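Local coordinates for protein diguanylate cyclase (Xanthomonas campestris pv. campestris, PDB 5H5O) that binds cyclic GMP in its cyclic nucleotide-binding domain, the part present here, and probably makes cyclic di-GMP from two GTP with a separate GGDEF domain, at residues Leu5-Glu10 and Leu113-Val118; Ala12-Phe17 and Pro106-His111; Gln27-Arg32 and Glu64-Leu69. One frame throughout, in Å; residues are numbered along the deposited sequence.

Contact 1 (Leu5-Glu10 and Leu113-Val118); sequences LMTAEE and LRRSIV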
loop_
_atom_site.group_PDB
_atom_site.type_symbol
_atom_site.label_atom_id
_atom_site.label_comp_id
_atom_site.label_asym_id
_atom_site.label_seq_id
_atom_site.Cartn_x
_atom_site.Cartn_y
_atom_site.Cartn_z
ATOM N N LEU A 5 9.370 4.203 11.095
ATOM C CA LEU A 5 8.793 4.591 12.392
ATOM C C LEU A 5 7.326 4.196 12.612
ATOM O O LEU A 5 6.398 4.740 12.015
ATOM C CB LEU A 5 9.038 6.067 12.735
ATOM C CG LEU A 5 10.184 6.303 13.727
ATOM C CD1 LEU A 5 11.454 5.518 13.367
ATOM C CD2 LEU A 5 10.512 7.778 13.832
HETATM N N MSE A 6 7.152 3.217 13.485
HETATM C CA MSE A 6 5.859 2.856 14.006
HETATM C C MSE A 6 5.455 3.921 15.018
HETATM O O MSE A 6 6.311 4.681 15.498
HETATM C CB MSE A 6 5.960 1.503 14.713
HETATM C CG MSE A 6 6.792 0.480 13.968
HETATM SE SE MSE A 6 5.826 -0.130 12.445
HETATM C CE MSE A 6 4.370 -1.065 13.337
ATOM N N THR A 7 4.164 3.965 15.346
ATOM C CA THR A 7 3.672 4.745 16.485
ATOM C C THR A 7 3.913 3.944 17.789
ATOM O O THR A 7 4.277 2.755 17.749
ATOM C CB THR A 7 2.169 5.046 16.347
ATOM O OG1 THR A 7 1.436 3.826 16.436
ATOM C CG2 THR A 7 1.861 5.717 14.996
ATOM N N ALA A 8 3.734 4.588 18.937
ATOM C CA ALA A 8 3.918 3.896 20.220
ATOM C C ALA A 8 2.907 2.737 20.330
ATOM O O ALA A 8 3.246 1.612 20.708
ATOM C CB ALA A 8 3.751 4.866 21.374
ATOM N N GLU A 9 1.663 3.029 19.976
ATOM C CA GLU A 9 0.611 2.024 19.954
ATOM C C GLU A 9 0.975 0.809 19.084
ATOM O O GLU A 9 0.857 -0.340 19.511
ATOM C CB GLU A 9 -0.659 2.669 19.408
ATOM C CG GLU A 9 -1.803 1.723 19.248
ATOM C CD GLU A 9 -3.033 2.435 18.697
ATOM O OE1 GLU A 9 -2.886 3.249 17.749
ATOM O OE2 GLU A 9 -4.127 2.189 19.241
ATOM N N GLU A 10 1.406 1.074 17.857
ATOM C CA GLU A 10 1.867 -0.000 16.979
ATOM C C GLU A 10 2.995 -0.833 17.604
ATOM O O GLU A 10 2.962 -2.073 17.581
ATOM C CB GLU A 10 2.304 0.571 15.627
ATOM C CG GLU A 10 1.154 1.111 14.783
ATOM C CD GLU A 10 1.636 1.911 13.577
ATOM O OE1 GLU A 10 2.861 2.130 13.437
ATOM O OE2 GLU A 10 0.786 2.318 12.760
ATOM N N LEU A 113 -1.479 0.454 7.447
ATOM C CA LEU A 113 -1.406 0.091 6.028
ATOM C C LEU A 113 -1.344 1.334 5.144
ATOM O O LEU A 113 -0.686 1.372 4.096
ATOM C CB LEU A 113 -2.619 -0.759 5.640
ATOM C CG LEU A 113 -2.624 -2.181 6.195
ATOM C CD1 LEU A 113 -3.956 -2.890 5.893
ATOM C CD2 LEU A 113 -1.448 -2.983 5.642
ATOM N N ARG A 114 -2.072 2.350 5.565
ATOM C CA ARG A 114 -2.065 3.631 4.896
ATOM C C ARG A 114 -0.654 4.231 4.898
ATOM O O ARG A 114 -0.148 4.651 3.851
ATOM C CB ARG A 114 -3.042 4.545 5.624
ATOM C CG ARG A 114 -3.301 5.846 4.958
ATOM C CD ARG A 114 -4.635 6.370 5.429
ATOM N NE ARG A 114 -4.839 7.739 4.988
ATOM C CZ ARG A 114 -5.811 8.517 5.447
ATOM N NH1 ARG A 114 -6.661 8.046 6.358
ATOM N NH2 ARG A 114 -5.927 9.760 4.999
ATOM N N ARG A 115 -0.023 4.268 6.074
ATOM C CA ARG A 115 1.346 4.739 6.170
ATOM C C ARG A 115 2.305 3.883 5.344
ATOM O O ARG A 115 3.250 4.404 4.776
ATOM C CB ARG A 115 1.820 4.817 7.626
ATOM C CG ARG A 115 1.068 5.823 8.470
ATOM C CD ARG A 115 1.987 6.447 9.543
ATOM N NE ARG A 115 2.996 5.512 10.044
ATOM C CZ ARG A 115 2.720 4.478 10.831
ATOM N NH1 ARG A 115 1.460 4.240 11.186
ATOM N NH2 ARG A 115 3.694 3.669 11.235
ATOM N N SER A 116 2.052 2.581 5.258
ATOM C CA SER A 116 2.869 1.709 4.417
ATOM C C SER A 116 2.841 2.111 2.941
ATOM O O SER A 116 3.888 2.212 2.290
ATOM C CB SER A 116 2.395 0.258 4.539
ATOM O OG SER A 116 2.748 -0.281 5.794
ATOM N N ILE A 117 1.634 2.302 2.411
ATOM C CA ILE A 117 1.452 2.700 1.012
ATOM C C ILE A 117 2.250 3.958 0.656
ATOM O O ILE A 117 2.936 3.987 -0.358
ATOM C CB ILE A 117 -0.027 2.928 0.690
ATOM C CG1 ILE A 117 -0.745 1.585 0.635
ATOM C CG2 ILE A 117 -0.187 3.655 -0.653
ATOM C CD1 ILE A 117 -2.250 1.692 0.829
ATOM N N VAL A 118 2.166 4.983 1.503
ATOM C CA VAL A 118 2.944 6.193 1.303
ATOM C C VAL A 118 4.440 5.869 1.229
ATOM O O VAL A 118 5.127 6.311 0.312
ATOM C CB VAL A 118 2.714 7.222 2.419
ATOM C CG1 VAL A 118 3.616 8.427 2.198
ATOM C CG2 VAL A 118 1.236 7.649 2.477
#

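Contact 2 (Ala12-Phe17 and Pro106-His111); sequences AFFARF and PSMVAH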
loop_
_atom_site.group_PDB
_atom_site.type_symbol
_atom_site.label_atom_id
_atom_site.label_comp_id
_atom_site.label_asym_id
_atom_site.label_seq_id
_atom_site.Cartn_x
_atom_site.Cartn_y
_atom_site.Cartn_z
ATOM N N ALA A 12 3.825 -1.323 20.705
ATOM C CA ALA A 12 3.327 -2.162 21.788
ATOM C C ALA A 12 2.470 -3.321 21.272
ATOM O O ALA A 12 2.666 -4.475 21.677
ATOM C CB ALA A 12 2.532 -1.339 22.812
ATOM N N PHE A 13 1.519 -3.017 20.386
ATOM C CA PHE A 13 0.612 -4.056 19.898
ATOM C C PHE A 13 1.255 -5.068 18.951
ATOM O O PHE A 13 0.955 -6.260 19.036
ATOM C CB PHE A 13 -0.680 -3.470 19.309
ATOM C CG PHE A 13 -1.690 -3.100 20.356
ATOM C CD1 PHE A 13 -2.393 -4.087 21.040
ATOM C CD2 PHE A 13 -1.912 -1.771 20.690
ATOM C CE1 PHE A 13 -3.322 -3.757 22.030
ATOM C CE2 PHE A 13 -2.845 -1.424 21.676
ATOM C CZ PHE A 13 -3.555 -2.423 22.350
ATOM N N PHE A 14 2.106 -4.594 18.042
ATOM C CA PHE A 14 2.843 -5.495 17.165
ATOM C C PHE A 14 3.766 -6.377 18.000
ATOM O O PHE A 14 3.928 -7.561 17.702
ATOM C CB PHE A 14 3.666 -4.718 16.133
ATOM C CG PHE A 14 2.862 -4.257 14.930
ATOM C CD1 PHE A 14 3.158 -4.732 13.663
ATOM C CD2 PHE A 14 1.800 -3.373 15.081
ATOM C CE1 PHE A 14 2.413 -4.320 12.548
ATOM C CE2 PHE A 14 1.064 -2.952 13.984
ATOM C CZ PHE A 14 1.384 -3.428 12.705
ATOM N N ALA A 15 4.389 -5.790 19.023
ATOM C CA ALA A 15 5.219 -6.578 19.938
ATOM C C ALA A 15 4.410 -7.703 20.581
ATOM O O ALA A 15 4.831 -8.858 20.582
ATOM C CB ALA A 15 5.831 -5.679 21.011
ATOM N N ARG A 16 3.241 -7.375 21.120
ATOM C CA ARG A 16 2.408 -8.389 21.784
ATOM C C ARG A 16 1.832 -9.493 20.884
ATOM O O ARG A 16 1.811 -10.660 21.264
ATOM C CB ARG A 16 1.300 -7.725 22.599
ATOM C CG ARG A 16 1.851 -7.040 23.861
ATOM C CD ARG A 16 0.770 -6.440 24.692
ATOM N NE ARG A 16 -0.185 -7.447 25.116
ATOM C CZ ARG A 16 -0.011 -8.271 26.145
ATOM N NH1 ARG A 16 1.096 -8.211 26.887
ATOM N NH2 ARG A 16 -0.959 -9.161 26.436
ATOM N N PHE A 17 1.370 -9.128 19.694
ATOM C CA PHE A 17 0.813 -10.113 18.760
ATOM C C PHE A 17 1.910 -10.919 18.071
ATOM O O PHE A 17 1.679 -12.031 17.610
ATOM C CB PHE A 17 -0.092 -9.426 17.721
ATOM C CG PHE A 17 -1.460 -9.108 18.241
ATOM C CD1 PHE A 17 -2.556 -9.863 17.851
ATOM C CD2 PHE A 17 -1.648 -8.075 19.160
ATOM C CE1 PHE A 17 -3.830 -9.585 18.355
ATOM C CE2 PHE A 17 -2.908 -7.782 19.650
ATOM C CZ PHE A 17 -4.007 -8.545 19.247
ATOM N N PRO A 106 -8.813 -3.428 13.710
ATOM C CA PRO A 106 -8.765 -3.080 12.296
ATOM C C PRO A 106 -8.384 -1.635 12.081
ATOM O O PRO A 106 -7.709 -1.343 11.089
ATOM C CB PRO A 106 -10.199 -3.334 11.813
ATOM C CG PRO A 106 -11.044 -3.311 13.054
ATOM C CD PRO A 106 -10.169 -3.826 14.147
ATOM N N SER A 107 -8.797 -0.753 12.986
ATOM C CA SER A 107 -8.528 0.669 12.817
ATOM C C SER A 107 -7.021 0.952 12.902
ATOM O O SER A 107 -6.476 1.726 12.106
ATOM C CB SER A 107 -9.309 1.495 13.847
ATOM O OG SER A 107 -9.109 2.889 13.649
HETATM N N MSE A 108 -6.352 0.334 13.871
HETATM C CA MSE A 108 -4.918 0.544 14.008
HETATM C C MSE A 108 -4.198 0.054 12.774
HETATM O O MSE A 108 -3.316 0.747 12.261
HETATM C CB MSE A 108 -4.339 -0.161 15.233
HETATM C CG MSE A 108 -2.843 0.094 15.368
HETATM SE SE MSE A 108 -2.095 -0.863 16.851
HETATM C CE MSE A 108 -2.088 -2.653 16.106
ATOM N N VAL A 109 -4.599 -1.125 12.291
ATOM C CA VAL A 109 -4.009 -1.730 11.097
ATOM C C VAL A 109 -4.230 -0.880 9.835
ATOM O O VAL A 109 -3.324 -0.726 9.013
ATOM C CB VAL A 109 -4.552 -3.167 10.873
ATOM C CG1 VAL A 109 -4.082 -3.746 9.547
ATOM C CG2 VAL A 109 -4.133 -4.063 12.017
ATOM N N ALA A 110 -5.427 -0.319 9.688
ATOM C CA ALA A 110 -5.721 0.495 8.507
ATOM C C ALA A 110 -4.799 1.698 8.467
ATOM O O ALA A 110 -4.275 2.072 7.414
ATOM C CB ALA A 110 -7.195 0.939 8.493
ATOM N N HIS A 111 -4.605 2.313 9.630
ATOM C CA HIS A 111 -3.718 3.462 9.724
ATOM C C HIS A 111 -2.286 3.047 9.367
ATOM O O HIS A 111 -1.569 3.746 8.616
ATOM C CB HIS A 111 -3.803 4.070 11.124
ATOM C CG HIS A 111 -3.138 5.403 11.244
ATOM N ND1 HIS A 111 -1.905 5.571 11.841
ATOM C CD2 HIS A 111 -3.534 6.637 10.847
ATOM C CE1 HIS A 111 -1.568 6.847 11.802
ATOM N NE2 HIS A 111 -2.540 7.516 11.205
#

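Contact 3 (Gln27-Arg32 and Glu64-Leu69); sequences QALFER and EFFGEL. With PCG (cyclic guanosine monophosphate), chain C.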
loop_
_atom_site.group_PDB
_atom_site.type_symbol
_atom_site.label_atom_id
_atom_site.label_comp_id
_atom_site.label_asym_id
_atom_site.label_seq_id
_atom_site.Cartn_x
_atom_site.Cartn_y
_atom_site.Cartn_z
ATOM N N GLN A 27 24.989 -11.296 11.045
ATOM C CA GLN A 27 24.075 -12.360 10.636
ATOM C C GLN A 27 23.022 -11.901 9.636
ATOM O O GLN A 27 22.480 -10.803 9.737
ATOM C CB GLN A 27 23.374 -12.968 11.850
ATOM C CG GLN A 27 24.314 -13.520 12.899
ATOM C CD GLN A 27 25.307 -14.523 12.335
ATOM O OE1 GLN A 27 24.924 -15.506 11.695
ATOM N NE2 GLN A 27 26.597 -14.277 12.573
ATOM N N ALA A 28 22.717 -12.767 8.679
ATOM C CA ALA A 28 21.655 -12.491 7.735
ATOM C C ALA A 28 20.317 -12.869 8.361
ATOM O O ALA A 28 20.214 -13.875 9.072
ATOM C CB ALA A 28 21.886 -13.268 6.453
ATOM N N LEU A 29 19.306 -12.043 8.113
ATOM C CA LEU A 29 17.938 -12.340 8.512
ATOM C C LEU A 29 17.229 -13.038 7.353
ATOM O O LEU A 29 16.536 -14.048 7.536
ATOM C CB LEU A 29 17.210 -11.051 8.878
ATOM C CG LEU A 29 15.765 -11.189 9.346
ATOM C CD1 LEU A 29 15.722 -11.957 10.664
ATOM C CD2 LEU A 29 15.122 -9.799 9.482
ATOM N N PHE A 30 17.410 -12.486 6.157
ATOM C CA PHE A 30 16.981 -13.152 4.939
ATOM C C PHE A 30 17.723 -12.649 3.698
ATOM O O PHE A 30 18.325 -11.566 3.706
ATOM C CB PHE A 30 15.459 -13.062 4.733
ATOM C CG PHE A 30 14.911 -11.661 4.751
ATOM C CD1 PHE A 30 15.079 -10.816 3.669
ATOM C CD2 PHE A 30 14.192 -11.210 5.834
ATOM C CE1 PHE A 30 14.565 -9.540 3.683
ATOM C CE2 PHE A 30 13.666 -9.951 5.851
ATOM C CZ PHE A 30 13.849 -9.107 4.772
ATOM N N GLU A 31 17.676 -13.457 2.638
ATOM C CA GLU A 31 18.345 -13.138 1.386
ATOM C C GLU A 31 17.389 -12.539 0.385
ATOM O O GLU A 31 16.195 -12.878 0.360
ATOM C CB GLU A 31 18.961 -14.398 0.780
ATOM C CG GLU A 31 19.925 -15.106 1.710
ATOM C CD GLU A 31 21.016 -14.183 2.214
ATOM O OE1 GLU A 31 21.487 -13.325 1.433
ATOM O OE2 GLU A 31 21.397 -14.308 3.395
ATOM N N ARG A 32 17.924 -11.652 -0.452
ATOM C CA ARG A 32 17.147 -11.045 -1.517
ATOM C C ARG A 32 16.655 -12.126 -2.473
ATOM O O ARG A 32 17.417 -13.005 -2.870
ATOM C CB ARG A 32 17.993 -10.026 -2.288
ATOM C CG ARG A 32 17.228 -9.278 -3.380
ATOM C CD ARG A 32 18.047 -8.130 -3.968
ATOM N NE ARG A 32 19.078 -8.613 -4.882
ATOM C CZ ARG A 32 20.364 -8.739 -4.565
ATOM N NH1 ARG A 32 21.221 -9.196 -5.471
ATOM N NH2 ARG A 32 20.794 -8.400 -3.350
ATOM N N GLU A 64 12.009 1.386 13.142
ATOM C CA GLU A 64 11.755 1.252 11.708
ATOM C C GLU A 64 11.325 -0.164 11.339
ATOM O O GLU A 64 11.785 -1.142 11.941
ATOM C CB GLU A 64 12.969 1.693 10.884
ATOM C CG GLU A 64 13.185 3.207 10.860
ATOM C CD GLU A 64 14.497 3.599 10.182
ATOM O OE1 GLU A 64 14.531 3.641 8.936
ATOM O OE2 GLU A 64 15.497 3.850 10.894
ATOM N N PHE A 65 10.445 -0.269 10.349
ATOM C CA PHE A 65 9.879 -1.553 9.955
ATOM C C PHE A 65 10.199 -1.901 8.513
ATOM O O PHE A 65 10.505 -1.030 7.710
ATOM C CB PHE A 65 8.368 -1.554 10.173
ATOM C CG PHE A 65 7.617 -0.678 9.214
ATOM C CD1 PHE A 65 7.174 -1.179 7.990
ATOM C CD2 PHE A 65 7.330 0.638 9.536
ATOM C CE1 PHE A 65 6.475 -0.376 7.100
ATOM C CE2 PHE A 65 6.617 1.445 8.654
ATOM C CZ PHE A 65 6.193 0.932 7.429
ATOM N N PHE A 66 10.157 -3.184 8.199
ATOM C CA PHE A 66 10.481 -3.646 6.852
ATOM C C PHE A 66 9.938 -5.040 6.683
ATOM O O PHE A 66 9.668 -5.724 7.668
ATOM C CB PHE A 66 11.997 -3.645 6.615
ATOM C CG PHE A 66 12.781 -4.541 7.561
ATOM C CD1 PHE A 66 13.182 -5.813 7.173
ATOM C CD2 PHE A 66 13.146 -4.095 8.820
ATOM C CE1 PHE A 66 13.932 -6.633 8.029
ATOM C CE2 PHE A 66 13.896 -4.911 9.689
ATOM C CZ PHE A 66 14.293 -6.167 9.297
ATOM N N GLY A 67 9.782 -5.469 5.435
ATOM C CA GLY A 67 9.291 -6.805 5.171
ATOM C C GLY A 67 7.781 -6.917 5.073
ATOM O O GLY A 67 7.256 -8.025 4.920
ATOM N N GLU A 68 7.083 -5.781 5.148
ATOM C CA GLU A 68 5.614 -5.791 5.082
ATOM C C GLU A 68 5.105 -6.278 3.718
ATOM O O GLU A 68 4.031 -6.860 3.642
ATOM C CB GLU A 68 5.003 -4.431 5.481
ATOM C CG GLU A 68 5.006 -3.322 4.401
ATOM C CD GLU A 68 6.394 -2.779 4.070
ATOM O OE1 GLU A 68 7.384 -3.220 4.689
ATOM O OE2 GLU A 68 6.491 -1.896 3.193
ATOM N N LEU A 69 5.894 -6.070 2.661
ATOM C CA LEU A 69 5.567 -6.608 1.333
ATOM C C LEU A 69 5.492 -8.133 1.344
ATOM O O LEU A 69 4.553 -8.724 0.798
ATOM C CB LEU A 69 6.592 -6.165 0.278
ATOM C CG LEU A 69 6.788 -4.661 0.068
ATOM C CD1 LEU A 69 7.789 -4.403 -1.061
ATOM C CD2 LEU A 69 5.457 -3.959 -0.214
HETATM P PA PCG C . 10.416 -7.104 1.521
HETATM O O1A PCG C . 9.754 -8.083 2.430
HETATM O O2A PCG C . 10.409 -6.970 0.031
HETATM O "O5'" PCG C . 11.612 -7.235 2.032
HETATM C "C5'" PCG C . 12.568 -6.248 1.637
HETATM C "C4'" PCG C . 11.991 -4.969 2.181
HETATM O "O4'" PCG C . 12.621 -3.731 1.973
HETATM C "C3'" PCG C . 10.584 -4.755 1.715
HETATM O "O3'" PCG C . 9.784 -5.915 2.068
HETATM C "C2'" PCG C . 10.294 -3.432 2.370
HETATM O "O2'" PCG C . 9.708 -3.479 3.673
HETATM C "C1'" PCG C . 11.685 -2.787 2.479
HETATM N N9 PCG C . 12.167 -1.618 1.670
HETATM C C8 PCG C . 12.805 -0.556 2.174
HETATM N N7 PCG C . 13.113 0.338 1.219
HETATM C C5 PCG C . 12.676 -0.136 0.066
HETATM C C6 PCG C . 12.674 0.320 -1.349
HETATM O O6 PCG C . 13.188 1.406 -1.637
HETATM N N1 PCG C . 12.100 -0.473 -2.296
HETATM C C2 PCG C . 11.534 -1.664 -1.991
HETATM N N2 PCG C . 10.982 -2.404 -2.976
HETATM N N3 PCG C . 11.500 -2.154 -0.696
HETATM C C4 PCG C . 12.044 -1.439 0.343
#

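Contact 1 (Leu5-Glu10 and Leu113-Val118)
R115 meets E10 end-on in a salt bridge. NH1 of R115 reaches OE2 of E10 at 2.6 Å, and the bond is almost straight at 174°. NH2 of R115 takes the syn lone pair of E10 OE1 at 2.8 Å. Each nitrogen thus serves its own oxygen, and the guanidinium and carboxylate planes lie only 26° apart. R115 NH2 also makes a weak bond to the carbonyl O of L5, at 3.0 Å. CG2 of T7 rests over one face of the guanidinium, 4.1 Å from R115 NH1. Bends at chi2 and chi3 of R115 carry its guanidinium across to E10, which stays extended beyond CG and comes from the opposite direction.

The start of helix 8-17 helps to hold the carboxylate. Here T7 and E10 form a capping box. E10 N donates to T7 OG1 at 3.1 Å. T7 N donates back to E10 OE1 at 3.0 Å, from above the carboxylate plane. E10 OE1 therefore holds two donors, which should limit rotation of the carboxylate. The place of E10 in the first helical turn probably favours its negative charge.

The bridge ties the N-terminal end of helix 8-17 to helix 106-121, which also packs on the second subunit through I117. Both M6 and E10 touch F112 of helix 106-121, and M6 packs on F65 of strand 65-66.

Contact 2 (Ala12-Phe17 and Pro106-His111)
M108 and F13 form a Met-aromatic contact between helix 106-121 and helix 8-17. Both helices flank the beta-roll of this cyclic nucleotide-binding domain. As in relatives with this fold, the first helix of the domain lies against the helices that follow the roll. M108 is a selenomethionine, so the heavy atom is selenium.

One side chain does most of the work. M108 points from its helix toward helix 8-17. Its CG lies anti to the backbone N (chi1 -179°), and the chain runs straight until it bends at chi3. That bend turns the methyl toward F14 and leaves the selenium close to F13. SE of M108 lies 4.9 Å from the centroid of the F13 ring and 55° off the ring normal, an oblique approach. Its nearest atoms on that residue are CB and CD2 of F13, each 3.9 Å from M108 SE. The M108 side chain slants across F13, but it slides past F14 in the opposite direction.

The contact is apolar throughout, and M108 and F14 are both buried. F14 also reaches into the roll, where it packs on M39 and I41 of strand 39-44 and on L93. Its ring meets that of F112. L101 of helix 95-104 touches both F14 and M108, so three helices come together here. The start of helix 106-121 also borders the second subunit, where A110 packs on A110 of that chain.

The methyl CE of M108 touches both phenylalanines: it is 3.6 Å from CB of F13 and 3.8 Å from CE2 of F14, and it approaches the F14 ring obliquely.

Contact 3 (Gln27-Arg32 and Glu64-Leu69)
F30 and F66 share the same first torsion. In each, CG lies between the backbone N and the carbonyl carbon, with chi1 of 55° in F30 and 60° in F66. These rotations swing the two rings toward each other from facing strands. L29 holds its CG anti to the backbone N, which carries CD2 to the edge of the F66 ring. L29 and F30 point the same way because they form a classic beta bulge opposite A82.

The F66 ring is met at its edge. CD2 of L29 lies 3.7 Å from CE1 of F66 and equally close to its CZ. CE2 of F30 lies 4.0 Å from CE1 of F66, in the plane of the F66 ring, as the two phenylalanines slide past each other. A82 of strand 81-84 touches all three side chains.

The F30 ring also reaches the bound cyclic GMP: its CZ is 4.0 Å from O5' of the ligand. F30 makes a cation-pi contact with R78, which itself bonds to the ligand. Separately, CB of L69 is 3.7 Å from O3' of the nucleotide. Just past F66, the chain enters the phosphate-binding cassette of the family. G67 N donates to O2' of the nucleotide at 2.7 Å (152°). That O2' donates in turn to OE1 of E68, at 2.5 Å. A salt bridge from R119 to OE2 of E68 helps to position the carboxylate.

F66 thus packs on L29 and F30 directly before G67 and E68. The ribose 2'-hydroxyl is read both as acceptor and as donor. This is consistent with recognition of a ribose that carries a free 2'-hydroxyl.

Contacts 1 and 2 join the same two helices, 8-17 and 106-121, with centres about 9 Å apart. They meet where CG of E9 comes within 3.5 Å of SE of M108. Contact 1 is polar and contact 2 apolar. Contact 3 holds part of the cyclic GMP pocket; its centre is about 17 Å from that of contact 1 and about 19 Å from that of contact 2. Contacts 1 and 3 still touch: SE of M6 is 3.4 Å from CD2 of F65, and OG of S116 is 4.0 Å from CG of E68. Helix 106-121 also carries R119 of the pocket, so it links the ligand site to the helical contacts and to the second subunit.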